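Local coordinates for glutathione S-transferase (Sulfitobacter, PDB 4GF0), which binds glutathione and, as a glutathione S-transferase homolog, probably catalyses its conjugation to electrophilic substrates, at residues 15-28 with 196-208. Sequence-based numbering, arbitrary orientation.
Sequences VAVAIAIEEAALPY and RASVAAVKDKGML
Val202 enters as a knob among Val15, Ala18, Ile19 and Glu22 where helix 15-23, the first helix of the thioredoxin-like N-terminal domain, packs on helix 197-204, the last helix of this glutathione S-transferase chain; the axes pass 8.3 Å apart at 123°. Val202 CG1 lies 3.8 Å from Ala18 CB, while Val202 CG2 faces Ile19 CG1 and Val15 CG1. Beyond the Schellman motif, with Gly206 as its C-prime residue, the chain continues this apolar face: Met207, extended past CG, lays SD 3.5 Å from Ala18 CB and brings CE to the edge of the Tyr28 ring, and Leu208 CD2 meets Val15 CG1. Phe167 of helix 162-170 packs on Ile19, Val199 and Leu208.

Two carboxylates supply the polar links. Glu22, bent at chi2 (-79°), passes over Ala201 CB and offers OE2 to Lys205 NZ, a salt bridge on the syn side, and to Tyr28 OH, anti and tilted out of the carboxylate plane. Arg196 grips Glu23 side-on, NH2 to OE1 and NE to OE2; both oxygens lie in the guanidinium plane, but NE sits above the carboxylate plane, 39° from the guanidinium's. Ser198 OG donates to Glu23 OE2 at 2.6 Å, and a water 2.7 Å from Glu23 OE2 links it to Ser198 N.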
ATOM      1  N   VAL A  15     -11.971   6.707  -5.249  1.00  9.97           N
ATOM      2  CA  VAL A  15     -12.244   7.248  -6.576  1.00 11.98           C
ATOM      3  C   VAL A  15     -11.166   6.832  -7.584  1.00 13.00           C
ATOM      4  O   VAL A  15     -11.436   6.734  -8.786  1.00 12.74           O
ATOM      5  CB  VAL A  15     -12.437   8.788  -6.537  1.00 17.62           C
ATOM      6  CG1 VAL A  15     -12.771   9.335  -7.910  1.00 17.88           C
ATOM      7  CG2 VAL A  15     -13.556   9.151  -5.553  1.00 19.43           C
ATOM      8  N   ALA A  16      -9.954   6.561  -7.098  1.00 12.63           N
ATOM      9  CA  ALA A  16      -8.883   6.095  -7.980  1.00 12.52           C
ATOM     10  C   ALA A  16      -9.283   4.790  -8.659  1.00 15.70           C
ATOM     11  O   ALA A  16      -8.969   4.558  -9.826  1.00 11.46           O
ATOM     12  CB  ALA A  16      -7.571   5.913  -7.208  1.00 11.89           C
ATOM     13  N   VAL A  17      -9.973   3.927  -7.924  1.00 12.42           N
ATOM     14  CA  VAL A  17     -10.369   2.645  -8.485  1.00 11.12           C
ATOM     15  C   VAL A  17     -11.454   2.873  -9.535  1.00 10.31           C
ATOM     16  O   VAL A  17     -11.439   2.256 -10.601  1.00 10.32           O
ATOM     17  CB  VAL A  17     -10.837   1.676  -7.376  1.00 12.32           C
ATOM     18  CG1 VAL A  17     -11.251   0.326  -7.980  1.00 10.28           C
ATOM     19  CG2 VAL A  17      -9.720   1.469  -6.351  1.00  8.97           C
ATOM     20  N   ALA A  18     -12.388   3.778  -9.252  1.00 10.90           N
ATOM     21  CA  ALA A  18     -13.435   4.087 -10.225  1.00 10.43           C
ATOM     22  C   ALA A  18     -12.830   4.599 -11.532  1.00 10.38           C
ATOM     23  O   ALA A  18     -13.240   4.197 -12.627  1.00 12.29           O
ATOM     24  CB  ALA A  18     -14.403   5.098  -9.654  1.00 11.49           C
ATOM     25  N   ILE A  19     -11.840   5.468 -11.410  1.00 12.83           N
ATOM     26  CA  ILE A  19     -11.163   5.999 -12.587  1.00 12.52           C
ATOM     27  C   ILE A  19     -10.547   4.865 -13.405  1.00 12.85           C
ATOM     28  O   ILE A  19     -10.673   4.840 -14.628  1.00 11.82           O
ATOM     29  CB  ILE A  19     -10.102   7.013 -12.185  1.00 11.83           C
ATOM     30  CG1 ILE A  19     -10.805   8.260 -11.647  1.00 12.28           C
ATOM     31  CG2 ILE A  19      -9.217   7.394 -13.392  1.00 13.63           C
ATOM     32  CD1 ILE A  19      -9.857   9.258 -10.941  1.00 13.64           C
ATOM     33  N   ALA A  20      -9.895   3.921 -12.733  1.00 11.21           N
ATOM     34  CA  ALA A  20      -9.295   2.795 -13.437  1.00 13.80           C
ATOM     35  C   ALA A  20     -10.337   1.930 -14.134  1.00 11.16           C
ATOM     36  O   ALA A  20     -10.110   1.463 -15.255  1.00 10.90           O
ATOM     37  CB  ALA A  20      -8.446   1.954 -12.493  1.00  9.22           C
ATOM     38  N   ILE A  21     -11.476   1.714 -13.478  1.00  9.38           N
ATOM     39  CA  ILE A  21     -12.527   0.905 -14.078  1.00  9.50           C
ATOM     40  C   ILE A  21     -13.060   1.600 -15.326  1.00 12.78           C
ATOM     41  O   ILE A  21     -13.339   0.953 -16.336  1.00 13.73           O
ATOM     42  CB  ILE A  21     -13.676   0.621 -13.094  1.00 10.57           C
ATOM     43  CG1 ILE A  21     -13.140  -0.197 -11.917  1.00 10.73           C
ATOM     44  CG2 ILE A  21     -14.752  -0.206 -13.796  1.00 12.51           C
ATOM     45  CD1 ILE A  21     -14.127  -0.373 -10.762  1.00 14.62           C
ATOM     46  N   GLU A  22     -13.187   2.925 -15.263  1.00 11.77           N
ATOM     47  CA  GLU A  22     -13.598   3.687 -16.439  1.00 13.87           C
ATOM     48  C   GLU A  22     -12.579   3.567 -17.573  1.00 13.72           C
ATOM     49  O   GLU A  22     -12.954   3.425 -18.743  1.00 14.40           O
ATOM     50  CB  GLU A  22     -13.806   5.167 -16.090  1.00 15.01           C
ATOM     51  CG  GLU A  22     -14.861   5.427 -15.022  1.00 15.34           C
ATOM     52  CD  GLU A  22     -16.282   5.362 -15.546  1.00 24.29           C
ATOM     53  OE1 GLU A  22     -16.477   5.143 -16.765  1.00 25.94           O
ATOM     54  OE2 GLU A  22     -17.218   5.542 -14.731  1.00 21.74           O
ATOM     55  N   GLU A  23     -11.294   3.630 -17.235  1.00 12.68           N
ATOM     56  CA  GLU A  23     -10.242   3.504 -18.243  1.00 11.81           C
ATOM     57  C   GLU A  23     -10.317   2.129 -18.893  1.00 16.06           C
ATOM     58  O   GLU A  23     -10.034   1.983 -20.079  1.00 16.41           O
ATOM     59  CB  GLU A  23      -8.850   3.695 -17.626  1.00 14.43           C
ATOM     60  CG  GLU A  23      -8.509   5.112 -17.222  1.00 14.32           C
ATOM     61  CD  GLU A  23      -8.156   5.990 -18.418  1.00 16.38           C
ATOM     62  OE1 GLU A  23      -7.689   5.448 -19.450  1.00 17.16           O
ATOM     63  OE2 GLU A  23      -8.339   7.228 -18.327  1.00 17.22           O
ATOM     64  N   ALA A  24     -10.711   1.131 -18.107  1.00 13.42           N
ATOM     65  CA  ALA A  24     -10.808  -0.254 -18.573  1.00 15.35           C
ATOM     66  C   ALA A  24     -12.054  -0.505 -19.421  1.00 16.98           C
ATOM     67  O   ALA A  24     -12.216  -1.595 -19.997  1.00 16.57           O
ATOM     68  CB  ALA A  24     -10.791  -1.203 -17.387  1.00 16.92           C
ATOM     69  N   ALA A  25     -12.924   0.500 -19.486  1.00 15.35           N
ATOM     70  CA  ALA A  25     -14.195   0.421 -20.202  1.00 20.91           C
ATOM     71  C   ALA A  25     -15.073  -0.716 -19.690  1.00 23.31           C
ATOM     72  O   ALA A  25     -15.771  -1.366 -20.463  1.00 23.37           O
ATOM     73  CB  ALA A  25     -13.956   0.274 -21.712  1.00 21.73           C
ATOM     74  N   LEU A  26     -15.055  -0.944 -18.382  1.00 13.92           N
ATOM     75  CA  LEU A  26     -15.881  -1.988 -17.796  1.00 15.79           C
ATOM     76  C   LEU A  26     -17.130  -1.383 -17.173  1.00 17.57           C
ATOM     77  O   LEU A  26     -17.088  -0.275 -16.638  1.00 18.20           O
ATOM     78  CB  LEU A  26     -15.096  -2.751 -16.732  1.00 16.98           C
ATOM     79  CG  LEU A  26     -13.930  -3.577 -17.266  1.00 24.79           C
ATOM     80  CD1 LEU A  26     -13.122  -4.152 -16.116  1.00 23.10           C
ATOM     81  CD2 LEU A  26     -14.479  -4.685 -18.144  1.00 22.57           C
ATOM     82  N   PRO A  27     -18.258  -2.099 -17.252  1.00 17.85           N
ATOM     83  CA  PRO A  27     -19.428  -1.615 -16.517  1.00 18.50           C
ATOM     84  C   PRO A  27     -19.231  -1.929 -15.037  1.00 18.78           C
ATOM     85  O   PRO A  27     -18.593  -2.924 -14.694  1.00 17.77           O
ATOM     86  CB  PRO A  27     -20.581  -2.439 -17.101  1.00 25.51           C
ATOM     87  CG  PRO A  27     -19.932  -3.717 -17.558  1.00 24.69           C
ATOM     88  CD  PRO A  27     -18.526  -3.343 -17.995  1.00 20.47           C
ATOM     89  N   TYR A  28     -19.726  -1.067 -14.161  1.00 14.39           N
ATOM     90  CA  TYR A  28     -19.646  -1.330 -12.738  1.00 13.87           C
ATOM     91  C   TYR A  28     -20.757  -0.576 -12.048  1.00 19.28           C
ATOM     92  O   TYR A  28     -21.375   0.324 -12.634  1.00 19.32           O
ATOM     93  CB  TYR A  28     -18.278  -0.933 -12.144  1.00 10.95           C
ATOM     94  CG  TYR A  28     -17.988   0.557 -12.131  1.00 12.29           C
ATOM     95  CD1 TYR A  28     -17.770   1.258 -13.310  1.00 17.03           C
ATOM     96  CD2 TYR A  28     -17.898   1.251 -10.937  1.00 17.92           C
ATOM     97  CE1 TYR A  28     -17.484   2.622 -13.290  1.00 17.76           C
ATOM     98  CE2 TYR A  28     -17.606   2.605 -10.916  1.00 17.68           C
ATOM     99  CZ  TYR A  28     -17.407   3.279 -12.088  1.00 16.25           C
ATOM    100  OH  TYR A  28     -17.124   4.628 -12.060  1.00 20.69           O
ATOM    101  N   ARG A 196      -9.154  13.743 -19.193  1.00 14.51           N
ATOM    102  CA  ARG A 196      -9.380  12.356 -19.612  1.00 15.13           C
ATOM    103  C   ARG A 196     -10.839  11.947 -19.460  1.00 13.06           C
ATOM    104  O   ARG A 196     -11.547  12.416 -18.559  1.00 13.59           O
ATOM    105  CB  ARG A 196      -8.488  11.380 -18.822  1.00 15.27           C
ATOM    106  CG  ARG A 196      -7.000  11.457 -19.182  1.00 18.60           C
ATOM    107  CD  ARG A 196      -6.191  10.376 -18.458  1.00 16.41           C
ATOM    108  NE  ARG A 196      -6.338   9.045 -19.060  1.00 15.86           N
ATOM    109  CZ  ARG A 196      -5.560   8.557 -20.025  1.00 19.04           C
ATOM    110  NH1 ARG A 196      -4.574   9.289 -20.529  1.00 15.63           N
ATOM    111  NH2 ARG A 196      -5.774   7.330 -20.502  1.00 13.71           N
ATOM    112  N   ALA A 197     -11.288  11.066 -20.346  1.00 13.56           N
ATOM    113  CA  ALA A 197     -12.671  10.600 -20.305  1.00 14.21           C
ATOM    114  C   ALA A 197     -13.037   9.928 -18.979  1.00 15.36           C
ATOM    115  O   ALA A 197     -14.152  10.097 -18.475  1.00 15.35           O
ATOM    116  CB  ALA A 197     -12.942   9.661 -21.478  1.00 13.53           C
ATOM    117  N   SER A 198     -12.102   9.172 -18.413  1.00 12.79           N
ATOM    118  CA  SER A 198     -12.363   8.436 -17.179  1.00 14.12           C
ATOM    119  C   SER A 198     -12.670   9.382 -16.032  1.00 18.08           C
ATOM    120  O   SER A 198     -13.560   9.129 -15.224  1.00 15.54           O
ATOM    121  CB  SER A 198     -11.156   7.586 -16.824  1.00 13.50           C
ATOM    122  OG  SER A 198     -10.006   8.417 -16.728  1.00 16.26           O
ATOM    123  N   VAL A 199     -11.931  10.481 -15.966  1.00 17.07           N
ATOM    124  CA  VAL A 199     -12.094  11.438 -14.880  1.00 17.16           C
ATOM    125  C   VAL A 199     -13.379  12.240 -15.059  1.00 19.10           C
ATOM    126  O   VAL A 199     -14.092  12.511 -14.091  1.00 19.71           O
ATOM    127  CB  VAL A 199     -10.875  12.371 -14.793  1.00 16.31           C
ATOM    128  CG1 VAL A 199     -11.124  13.501 -13.800  1.00 18.29           C
ATOM    129  CG2 VAL A 199      -9.642  11.558 -14.383  1.00 16.41           C
ATOM    130  N   ALA A 200     -13.688  12.618 -16.296  1.00 16.70           N
ATOM    131  CA  ALA A 200     -14.970  13.259 -16.567  1.00 19.64           C
ATOM    132  C   ALA A 200     -16.133  12.348 -16.167  1.00 19.97           C
ATOM    133  O   ALA A 200     -17.154  12.818 -15.655  1.00 20.97           O
ATOM    134  CB  ALA A 200     -15.084  13.644 -18.025  1.00 18.38           C
ATOM    135  N   ALA A 201     -15.971  11.048 -16.402  1.00 17.91           N
ATOM    136  CA  ALA A 201     -17.009  10.073 -16.073  1.00 20.05           C
ATOM    137  C   ALA A 201     -17.276   9.984 -14.573  1.00 21.58           C
ATOM    138  O   ALA A 201     -18.438   9.925 -14.150  1.00 24.24           O
ATOM    139  CB  ALA A 201     -16.655   8.707 -16.623  1.00 23.19           C
ATOM    140  N   VAL A 202     -16.222   9.953 -13.759  1.00 17.66           N
ATOM    141  CA  VAL A 202     -16.442   9.836 -12.317  1.00 17.84           C
ATOM    142  C   VAL A 202     -16.999  11.139 -11.734  1.00 24.28           C
ATOM    143  O   VAL A 202     -17.784  11.103 -10.786  1.00 21.53           O
ATOM    144  CB  VAL A 202     -15.191   9.364 -11.537  1.00 18.00           C
ATOM    145  CG1 VAL A 202     -14.694   8.038 -12.099  1.00 15.72           C
ATOM    146  CG2 VAL A 202     -14.081  10.422 -11.573  1.00 18.80           C
ATOM    147  N   LYS A 203     -16.611  12.278 -12.303  1.00 21.21           N
ATOM    148  CA  LYS A 203     -17.196  13.556 -11.898  1.00 25.03           C
ATOM    149  C   LYS A 203     -18.689  13.563 -12.185  1.00 27.22           C
ATOM    150  O   LYS A 203     -19.488  14.028 -11.371  1.00 30.27           O
ATOM    151  CB  LYS A 203     -16.533  14.722 -12.630  1.00 23.05           C
ATOM    152  CG  LYS A 203     -15.245  15.214 -12.000  1.00 33.93           C
ATOM    153  CD  LYS A 203     -14.702  16.425 -12.752  1.00 40.14           C
ATOM    154  CE  LYS A 203     -13.348  16.856 -12.205  1.00 41.38           C
ATOM    155  NZ  LYS A 203     -12.678  17.823 -13.115  1.00 41.19           N
ATOM    156  N   ASP A 204     -19.060  13.041 -13.351  1.00 24.76           N
ATOM    157  CA  ASP A 204     -20.463  12.988 -13.751  1.00 30.67           C
ATOM    158  C   ASP A 204     -21.259  12.088 -12.812  1.00 31.95           C
ATOM    159  O   ASP A 204     -22.470  12.238 -12.670  1.00 34.94           O
ATOM    160  CB  ASP A 204     -20.594  12.482 -15.193  1.00 35.80           C
ATOM    161  CG  ASP A 204     -20.212  13.530 -16.224  1.00 49.74           C
ATOM    162  OD1 ASP A 204     -20.305  14.737 -15.914  1.00 54.38           O
ATOM    163  OD2 ASP A 204     -19.829  13.147 -17.351  1.00 53.52           O
ATOM    164  N   LYS A 205     -20.570  11.154 -12.167  1.00 27.58           N
ATOM    165  CA  LYS A 205     -21.208  10.223 -11.244  1.00 26.47           C
ATOM    166  C   LYS A 205     -21.183  10.742  -9.812  1.00 30.17           C
ATOM    167  O   LYS A 205     -21.565  10.027  -8.883  1.00 28.90           O
ATOM    168  CB  LYS A 205     -20.546   8.843 -11.322  1.00 28.72           C
ATOM    169  CG  LYS A 205     -20.805   8.119 -12.636  1.00 31.48           C
ATOM    170  CD  LYS A 205     -20.176   6.734 -12.656  1.00 32.31           C
ATOM    171  CE  LYS A 205     -20.777   5.892 -13.772  1.00 39.23           C
ATOM    172  NZ  LYS A 205     -19.856   5.694 -14.923  1.00 34.50           N
ATOM    173  N   GLY A 206     -20.723  11.981  -9.650  1.00 28.22           N
ATOM    174  CA  GLY A 206     -20.705  12.653  -8.362  1.00 32.84           C
ATOM    175  C   GLY A 206     -19.596  12.214  -7.421  1.00 31.05           C
ATOM    176  O   GLY A 206     -19.755  12.282  -6.199  1.00 31.48           O
ATOM    177  N   MET A 207     -18.469  11.773  -7.974  1.00 21.66           N
ATOM    178  CA  MET A 207     -17.402  11.210  -7.141  1.00 20.29           C
ATOM    179  C   MET A 207     -16.308  12.202  -6.781  1.00 23.48           C
ATOM    180  O   MET A 207     -15.512  11.948  -5.876  1.00 29.73           O
ATOM    181  CB  MET A 207     -16.765  10.009  -7.842  1.00 23.26           C
ATOM    182  CG  MET A 207     -17.741   8.931  -8.206  1.00 19.25           C
ATOM    183  SD  MET A 207     -16.839   7.450  -8.698  1.00 28.38           S
ATOM    184  CE  MET A 207     -18.213   6.339  -8.972  1.00 25.10           C
ATOM    185  N   LEU A 208     -16.250  13.314  -7.503  1.00 22.82           N
ATOM    186  CA  LEU A 208     -15.247  14.342  -7.224  1.00 28.68           C
ATOM    187  C   LEU A 208     -15.883  15.707  -6.970  1.00 43.22           C
ATOM    188  O   LEU A 208     -15.897  16.569  -7.847  1.00 53.10           O
ATOM    189  CB  LEU A 208     -14.218  14.438  -8.355  1.00 34.29           C
ATOM    190  CG  LEU A 208     -13.172  13.320  -8.436  1.00 39.16           C
ATOM    191  CD1 LEU A 208     -12.178  13.586  -9.553  1.00 36.96           C
ATOM    192  CD2 LEU A 208     -12.446  13.162  -7.108  1.00 42.05           C
TER
HETATM  193  O   HOH W   1      -9.913   8.230 -20.323  1.00 16.17           O